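Local coordinates for protein transcriptional regulator (Streptococcus pneumoniae, PDB 2GNP) that probably regulates transcription in response to a sugar-type effector bound by its Rossmann-like domain, although its ligand and target genes are unknown, at residues 100-103 with 104-108; 44-47 with 48-52; 120-123 with 124-128; 37-40 with 41-45. All blocks are in the same frame, centred on the assembly; numbering follows the deposited sequence.

All four contacts are local ones within a single Rossmann-like domain of the putative sugar-binding family. Contacts 4 and 2 come first along the chain, as successive turns of helix 36-54; they share Ser44 and Gln45, and their centres are about 10 Å apart. Contact 1 follows on helix 102-113, its centre about 17 Å from that of contact 2 with no touch between them. Contact 3, in the loop between strand 116-117 and helix 129-136, comes last and lies across the chain's centre from contacts 2 and 4. It meets contact 1 directly: Asn103 OD1 and the backbone N of Met120 fasten helix 102-113 to the loop after strand 116-117.

Contact 1: 100-103 with 104-108; sequences YHVN and TLIYE
Thr104 comes back over the residue at the N-cap position, His101: its CB lies 3.4 Å from His101 O, in the first turn of helix 102-113. OG1 sits beside the threonine's own backbone N (chi1 -59°), which directs it back past the helix start. Thr104 OG1 is 3.8 Å from His101 CB and hydrogen-bonds to Ala98 O, so the short hydroxyl suits a place where the incoming loop needs fastening. Asn103, next to it, works with both ends. Asn103 O accepts Tyr107 N at 3.0 Å, while the carboxamide OD1 accepts the backbone N of Met120 and ties the helix to the loop beyond strand 116-117. Val102 begins the apolar side. Val102 O receives Ile106 N at 2.8 Å in an almost straight bond (N-H...O 176°), and Val102 CG2 packs 3.9 Å from Ile106 CD1, the two branched chains running side by side in the same direction. They face the sheet: Val102 rests on Pro88, and Ile106 on Phe86 and Pro88, all of strand 85-88. Leu105 meets Leu69 of helix 67-75, and the helix itself forms the crossover of the beta-alpha-beta unit joining strands 85-88 and 116-117.

Contact 2: 44-47 with 48-52; sequences SQVA and AGVLR
Four successive amides, from Ala48 to Leu51, each find the carbonyl four residues back, and this regular pairing carries the contact in helix 36-54. Ala48 N donates to Ser44 O, Gly49 N to Gln45 O, Val50 N to Val46 O and Leu51 N to Ala47 O, all at 2.8 to 3.0 Å. The bond of Val50 is fairly straight (N-H...O 169°), whereas that of Ala48 is more bent, at 154°. Ala48 O in turn takes the amide of Arg52. Among the side chains, Ser44 OG is hydrogen-bonded to Ser40 O. The methyl of Ala48 lies 3.3 Å from Ser44 O; this alanine is buried and touches Ile76, where a small residue fits. With CG1 anti to the backbone N (chi1 163°), Val50 CG2 is left anti to the carbonyl carbon, beside the N, which brings it 3.4 Å from Val46 O and 4.4 Å from Val46 CG1. Beta-branched valines suit this face, where Val46 and Val50 both rest on Glu26 of strand 24-28 and Val50 also reaches Ile250 of strand 248-252. Ala47, equally small, lets Leu72 of helix 67-75 and Ile250 come near. Arg52 serves the loop after helix 67-75, its NH2 donating to Ser78 O and its NE, weakly, to His77 O, while Arg52 O accepts Lys79 NZ. With the amides of Ala48 to Arg52 and the carbonyls of Ser44 to Ala48 paired within the helix, small and apolar side chains can be buried here without stranding those main-chain groups.

Contact 3: 120-123 with 124-128; sequences MNAT and IVQEN
Gln126 bends back toward Thr123 in the long loop that leads from strand 116-117 to helix 129-136 of this Rossmann-like domain, bringing its CD to 4.0 Å from Thr123 O. The turn in its chain comes at chi2 (-71°). The amide is probably turned over in the model, and with it turned back a hydrogen bond to that carbonyl may form. Gln126 also touches Leu131, Ala132 and Ile135 of helix 129-136, a place that suits a long chain with an aliphatic stem and a polar end. Thr123 can be followed outward from CB, where it forks. The hydroxyl OG1 takes the branch beside its own backbone N (chi1 -61°). That torsion leaves the methyl CG2 anti to the same N and next to the carbonyl carbon, which is why Thr123 CG2 lies only 3.2 Å from Ile124 N. A small beta-branched residue fits this exposed bend, and the side chain also touches Met172. Ile124 is buried, against Cys192 and Thr210, and it is backbone-bonded to Ile211, as Gln126 is to Arg209. The loop ends at Asn128, the N-cap residue of helix 129-136, whose OD1 accepts Leu131 N. Back at the bend, the methyl of Thr123 reaches past its immediate neighbour, CG2 lying 3.7 Å from Val125 O.

Contact 4: 37-40 with 41-45; sequences TILS and ERISQ
Arg42 brings the ends of its guanidinium against the preceding turn, NH1 lying 3.7 Å from Ile38 CG2 and NH2 equally far from Leu39 CD1. Both side chains cross it obliquely. The arginine gets there by bends at chi2 and chi3 (60°), which carry the group back toward the start of helix 36-54. Leu39 is shared: its CD1 also packs 3.9 Å from Ile43 CD1, an apolar pair one helical turn apart. On another side Ser40 O is gripped twice by Ser44, whose N donates at 2.9 Å and whose OG donates at 2.8 Å. The two donors approach from opposite faces of the carbonyl plane, the hydroxyl standing 37° out of it. A serine is well suited here, since its short side chain can return to a carbonyl one turn back, so its buried hydroxyl has an acceptor within its own helix. Where the helix is exposed, a water bridges instead, donating to Ile38 O at 2.9 Å and to Glu41 OE1 at 2.7 Å; Ile38 O also accepts Arg42 N.

In the second shell, Asp34 forms a salt bridge with Arg42 NH2, joined by a weak hydrogen bond from NH2 to Pro29 O, so the loop before the helix probably helps to set where the guanidinium lies. Ser40 and Ser44 face Asn71 of helix 67-75, Ile43 and Arg42 rest on Ile28 of strand 24-28, and Tyr229, just after strand 223-227, touches Leu39, Ser40 and Ile43.

Contact 1: 100-103 with 104-108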
# COMPACT_ATOMS: atom_id res chain seq x y z
N TYR A 100 -7.79 1.63 -11.28
CA TYR A 100 -7.16 1.62 -9.96
C TYR A 100 -7.67 0.47 -9.09
O TYR A 100 -7.19 0.29 -7.95
CB TYR A 100 -7.46 2.95 -9.24
CG TYR A 100 -6.89 4.21 -9.94
CD1 TYR A 100 -6.11 4.12 -11.10
CD2 TYR A 100 -7.14 5.48 -9.41
CE1 TYR A 100 -5.58 5.29 -11.73
CE2 TYR A 100 -6.63 6.63 -10.01
CZ TYR A 100 -5.86 6.55 -11.16
OH TYR A 100 -5.37 7.73 -11.73
N HIS A 101 -8.63 -0.31 -9.61
CA HIS A 101 -9.25 -1.38 -8.83
C HIS A 101 -8.22 -2.54 -8.64
O HIS A 101 -7.50 -2.87 -9.62
CB HIS A 101 -10.45 -1.94 -9.59
CG HIS A 101 -11.15 -3.01 -8.84
ND1 HIS A 101 -12.25 -2.76 -8.05
CD2 HIS A 101 -10.86 -4.31 -8.70
CE1 HIS A 101 -12.63 -3.90 -7.48
NE2 HIS A 101 -11.79 -4.85 -7.84
N VAL A 102 -8.19 -3.17 -7.45
CA VAL A 102 -7.18 -4.30 -7.25
C VAL A 102 -7.28 -5.36 -8.36
O VAL A 102 -6.26 -5.90 -8.82
CB VAL A 102 -7.25 -4.96 -5.84
CG1 VAL A 102 -8.59 -5.71 -5.62
CG2 VAL A 102 -6.05 -5.81 -5.54
N ASN A 103 -8.50 -5.74 -8.75
CA ASN A 103 -8.63 -6.84 -9.74
C ASN A 103 -8.11 -6.39 -11.10
O ASN A 103 -7.53 -7.21 -11.84
CB ASN A 103 -10.07 -7.28 -9.86
CG ASN A 103 -10.55 -8.00 -8.62
OD1 ASN A 103 -9.76 -8.51 -7.80
ND2 ASN A 103 -11.88 -8.07 -8.48
N THR A 104 -8.32 -5.13 -11.45
CA THR A 104 -7.70 -4.56 -12.65
C THR A 104 -6.17 -4.63 -12.63
O THR A 104 -5.52 -5.00 -13.62
CB THR A 104 -8.14 -3.12 -12.96
OG1 THR A 104 -9.55 -3.09 -13.14
CG2 THR A 104 -7.45 -2.62 -14.27
N LEU A 105 -5.60 -4.23 -11.50
CA LEU A 105 -4.14 -4.24 -11.38
C LEU A 105 -3.63 -5.65 -11.46
O LEU A 105 -2.62 -5.90 -12.08
CB LEU A 105 -3.72 -3.60 -10.04
CG LEU A 105 -4.12 -2.13 -9.88
CD1 LEU A 105 -3.78 -1.63 -8.47
CD2 LEU A 105 -3.50 -1.26 -11.01
N ILE A 106 -4.24 -6.57 -10.70
CA ILE A 106 -3.79 -7.98 -10.82
C ILE A 106 -3.86 -8.48 -12.29
O ILE A 106 -2.90 -9.07 -12.80
CB ILE A 106 -4.71 -8.82 -9.93
CG1 ILE A 106 -4.36 -8.55 -8.46
CG2 ILE A 106 -4.63 -10.31 -10.23
CD1 ILE A 106 -5.42 -9.13 -7.48
N TYR A 107 -4.96 -8.23 -12.98
CA TYR A 107 -5.06 -8.63 -14.40
C TYR A 107 -3.92 -8.04 -15.26
O TYR A 107 -3.24 -8.79 -16.05
CB TYR A 107 -6.42 -8.22 -14.98
CG TYR A 107 -6.48 -8.65 -16.44
CD1 TYR A 107 -6.39 -10.00 -16.77
CD2 TYR A 107 -6.57 -7.70 -17.46
CE1 TYR A 107 -6.43 -10.42 -18.09
CE2 TYR A 107 -6.61 -8.11 -18.80
CZ TYR A 107 -6.52 -9.46 -19.10
OH TYR A 107 -6.54 -9.89 -20.42
N GLU A 108 -3.68 -6.74 -15.08
CA GLU A 108 -2.64 -6.06 -15.89
C GLU A 108 -1.27 -6.66 -15.61
O GLU A 108 -0.44 -6.84 -16.53
CB GLU A 108 -2.67 -4.55 -15.73
CG GLU A 108 -3.98 -3.96 -16.27
CD GLU A 108 -4.21 -4.12 -17.78
OE1 GLU A 108 -3.30 -4.54 -18.56
OE2 GLU A 108 -5.33 -3.78 -18.21

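Contact 2: 44-47 with 48-52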
# COMPACT_ATOMS: atom_id res chain seq x y z
N SER A 44 6.94 6.86 -10.63
CA SER A 44 6.39 5.62 -11.19
C SER A 44 7.42 4.80 -11.93
O SER A 44 7.38 3.56 -11.89
CB SER A 44 5.20 5.89 -12.11
OG SER A 44 4.14 6.48 -11.42
N GLN A 45 8.34 5.46 -12.67
CA GLN A 45 9.36 4.70 -13.41
C GLN A 45 10.36 4.03 -12.47
O GLN A 45 10.80 2.91 -12.70
CB GLN A 45 10.08 5.65 -14.41
CG GLN A 45 11.02 4.93 -15.30
CD GLN A 45 10.32 3.88 -16.18
OE1 GLN A 45 10.64 2.70 -16.09
NE2 GLN A 45 9.35 4.31 -16.97
N VAL A 46 10.73 4.74 -11.40
CA VAL A 46 11.67 4.19 -10.44
C VAL A 46 11.00 2.96 -9.83
O VAL A 46 11.59 1.86 -9.81
CB VAL A 46 12.03 5.22 -9.40
CG1 VAL A 46 12.74 4.55 -8.18
CG2 VAL A 46 12.93 6.34 -10.06
N ALA A 47 9.72 3.13 -9.49
CA ALA A 47 8.95 2.08 -8.77
C ALA A 47 8.81 0.87 -9.67
O ALA A 47 8.97 -0.27 -9.23
CB ALA A 47 7.60 2.59 -8.32
N ALA A 48 8.52 1.13 -10.96
CA ALA A 48 8.38 0.06 -11.93
C ALA A 48 9.66 -0.74 -12.07
O ALA A 48 9.63 -1.98 -12.03
CB ALA A 48 7.94 0.61 -13.33
N GLY A 49 10.79 -0.05 -12.19
CA GLY A 49 12.07 -0.73 -12.28
C GLY A 49 12.37 -1.57 -11.04
O GLY A 49 12.80 -2.74 -11.14
N VAL A 50 12.16 -0.95 -9.88
CA VAL A 50 12.38 -1.64 -8.61
C VAL A 50 11.53 -2.92 -8.56
O VAL A 50 12.04 -4.02 -8.29
CB VAL A 50 12.07 -0.75 -7.41
CG1 VAL A 50 11.91 -1.64 -6.21
CG2 VAL A 50 13.19 0.31 -7.20
N LEU A 51 10.24 -2.83 -8.89
CA LEU A 51 9.39 -4.03 -8.77
C LEU A 51 9.79 -5.14 -9.79
O LEU A 51 9.85 -6.34 -9.47
CB LEU A 51 7.92 -3.64 -8.95
CG LEU A 51 6.93 -4.79 -8.83
CD1 LEU A 51 7.02 -5.43 -7.43
CD2 LEU A 51 5.51 -4.24 -9.02
N ARG A 52 10.08 -4.73 -11.03
CA ARG A 52 10.43 -5.71 -12.04
C ARG A 52 11.65 -6.55 -11.58
O ARG A 52 11.73 -7.76 -11.77
CB ARG A 52 10.67 -5.02 -13.41
CG ARG A 52 11.14 -5.99 -14.50
CD ARG A 52 11.26 -5.33 -15.86
NE ARG A 52 11.42 -6.33 -16.95
CZ ARG A 52 12.56 -6.92 -17.31
NH1 ARG A 52 13.69 -6.73 -16.62
NH2 ARG A 52 12.55 -7.78 -18.33

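Contact 3: 120-123 with 124-128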
# COMPACT_ATOMS: atom_id res chain seq x y z
N MSE A 120 -10.38 -10.55 -5.86
CA MSE A 120 -11.17 -10.23 -4.67
C MSE A 120 -12.65 -10.13 -5.10
O MSE A 120 -13.01 -9.31 -5.92
CB MSE A 120 -10.68 -8.95 -3.99
CG MSE A 120 -11.55 -8.47 -2.82
SE MSE A 120 -11.58 -9.85 -1.42
CE MSE A 120 -9.74 -9.73 -0.87
N ASN A 121 -13.47 -11.01 -4.53
CA ASN A 121 -14.90 -11.08 -4.80
C ASN A 121 -15.73 -10.32 -3.71
O ASN A 121 -16.76 -9.66 -4.01
CB ASN A 121 -15.28 -12.59 -4.89
CG ASN A 121 -16.36 -12.90 -5.94
OD1 ASN A 121 -16.61 -12.11 -6.87
ND2 ASN A 121 -17.00 -14.11 -5.82
N ALA A 122 -15.26 -10.35 -2.47
CA ALA A 122 -16.00 -9.79 -1.31
C ALA A 122 -15.75 -8.31 -1.18
O ALA A 122 -14.64 -7.83 -1.47
CB ALA A 122 -15.59 -10.48 -0.02
N THR A 123 -16.79 -7.60 -0.71
CA THR A 123 -16.73 -6.18 -0.36
C THR A 123 -15.79 -5.96 0.82
O THR A 123 -15.78 -6.76 1.78
CB THR A 123 -18.17 -5.72 0.06
OG1 THR A 123 -19.06 -5.92 -1.06
CG2 THR A 123 -18.18 -4.29 0.41
N ILE A 124 -15.01 -4.89 0.75
CA ILE A 124 -13.92 -4.69 1.72
C ILE A 124 -14.43 -4.57 3.18
O ILE A 124 -13.81 -5.12 4.07
CB ILE A 124 -13.03 -3.47 1.30
CG1 ILE A 124 -11.90 -3.19 2.30
CG2 ILE A 124 -13.87 -2.24 1.08
CD1 ILE A 124 -10.91 -4.34 2.46
N VAL A 125 -15.54 -3.87 3.41
CA VAL A 125 -16.07 -3.73 4.80
C VAL A 125 -17.48 -4.37 4.87
O VAL A 125 -18.39 -3.98 4.12
CB VAL A 125 -16.20 -2.23 5.24
CG1 VAL A 125 -16.90 -2.12 6.62
CG2 VAL A 125 -14.82 -1.52 5.25
N GLN A 126 -17.63 -5.36 5.77
CA GLN A 126 -18.89 -6.05 5.94
C GLN A 126 -19.65 -5.30 7.05
O GLN A 126 -19.05 -4.55 7.84
CB GLN A 126 -18.67 -7.51 6.33
CG GLN A 126 -17.82 -8.32 5.34
CD GLN A 126 -18.57 -8.57 4.06
OE1 GLN A 126 -18.03 -8.41 2.94
NE2 GLN A 126 -19.86 -8.98 4.19
N GLU A 127 -20.97 -5.54 7.07
CA GLU A 127 -21.92 -5.00 8.07
C GLU A 127 -21.57 -5.33 9.53
O GLU A 127 -21.72 -4.49 10.42
CB GLU A 127 -23.34 -5.49 7.70
CG GLU A 127 -23.85 -4.86 6.37
CD GLU A 127 -24.83 -5.73 5.59
OE1 GLU A 127 -26.05 -5.50 5.72
OE2 GLU A 127 -24.39 -6.65 4.83
N ASN A 128 -21.09 -6.54 9.78
CA ASN A 128 -20.68 -6.95 11.11
C ASN A 128 -19.66 -8.08 11.09
O ASN A 128 -19.35 -8.63 10.04
CB ASN A 128 -21.90 -7.38 11.95
CG ASN A 128 -22.66 -8.52 11.33
OD1 ASN A 128 -22.11 -9.58 10.99
ND2 ASN A 128 -23.96 -8.32 11.18

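Contact 4: 37-40 with 41-45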
# COMPACT_ATOMS: atom_id res chain seq x y z
N THR A 37 2.37 15.80 -13.21
CA THR A 37 2.49 14.72 -14.16
C THR A 37 3.93 14.22 -14.28
O THR A 37 4.21 12.98 -14.24
CB THR A 37 1.91 15.21 -15.54
OG1 THR A 37 0.51 15.46 -15.39
CG2 THR A 37 2.19 14.21 -16.68
N ILE A 38 4.87 15.16 -14.43
CA ILE A 38 6.28 14.81 -14.56
C ILE A 38 6.78 14.09 -13.26
O ILE A 38 7.57 13.11 -13.32
CB ILE A 38 7.13 16.08 -14.85
CG1 ILE A 38 6.70 16.66 -16.21
CG2 ILE A 38 8.66 15.71 -14.88
CD1 ILE A 38 7.08 18.15 -16.49
N LEU A 39 6.36 14.62 -12.10
CA LEU A 39 6.81 14.05 -10.84
C LEU A 39 6.25 12.64 -10.73
O LEU A 39 7.00 11.72 -10.45
CB LEU A 39 6.38 14.90 -9.64
CG LEU A 39 6.74 14.29 -8.27
CD1 LEU A 39 8.23 14.12 -8.07
CD2 LEU A 39 6.18 15.19 -7.13
N SER A 40 4.94 12.47 -11.00
CA SER A 40 4.35 11.11 -10.94
C SER A 40 5.02 10.15 -11.93
O SER A 40 5.26 8.99 -11.60
CB SER A 40 2.83 11.19 -11.17
OG SER A 40 2.27 9.88 -11.24
N GLU A 41 5.38 10.62 -13.13
CA GLU A 41 6.14 9.76 -14.04
C GLU A 41 7.48 9.30 -13.45
O GLU A 41 7.88 8.15 -13.60
CB GLU A 41 6.39 10.46 -15.40
CG GLU A 41 6.82 9.53 -16.55
CD GLU A 41 8.31 9.19 -16.57
OE1 GLU A 41 9.13 9.91 -15.94
OE2 GLU A 41 8.69 8.20 -17.25
N ARG A 42 8.18 10.23 -12.80
CA ARG A 42 9.53 9.95 -12.33
C ARG A 42 9.49 8.92 -11.22
O ARG A 42 10.28 8.00 -11.22
CB ARG A 42 10.17 11.22 -11.82
CG ARG A 42 11.72 11.14 -11.72
CD ARG A 42 12.40 12.54 -11.99
NE ARG A 42 11.93 13.46 -11.02
CZ ARG A 42 11.47 14.68 -11.23
NH1 ARG A 42 11.48 15.28 -12.45
NH2 ARG A 42 11.03 15.30 -10.18
N ILE A 43 8.52 9.09 -10.32
CA ILE A 43 8.35 8.19 -9.18
C ILE A 43 7.90 6.84 -9.72
O ILE A 43 8.44 5.80 -9.34
CB ILE A 43 7.34 8.76 -8.16
CG1 ILE A 43 7.92 10.01 -7.46
CG2 ILE A 43 6.93 7.70 -7.13
CD1 ILE A 43 6.90 10.78 -6.67
N SER A 44 6.94 6.86 -10.63
CA SER A 44 6.39 5.62 -11.19
C SER A 44 7.42 4.80 -11.93
O SER A 44 7.38 3.56 -11.89
CB SER A 44 5.20 5.89 -12.11
OG SER A 44 4.14 6.48 -11.42
N GLN A 45 8.34 5.46 -12.67
CA GLN A 45 9.36 4.70 -13.41
C GLN A 45 10.36 4.03 -12.47
O GLN A 45 10.80 2.91 -12.70
CB GLN A 45 10.08 5.65 -14.41
CG GLN A 45 11.02 4.93 -15.30
CD GLN A 45 10.32 3.88 -16.18
OE1 GLN A 45 10.64 2.70 -16.09
NE2 GLN A 45 9.35 4.31 -16.97
O HOH W 1 9.23 12.54 -15.62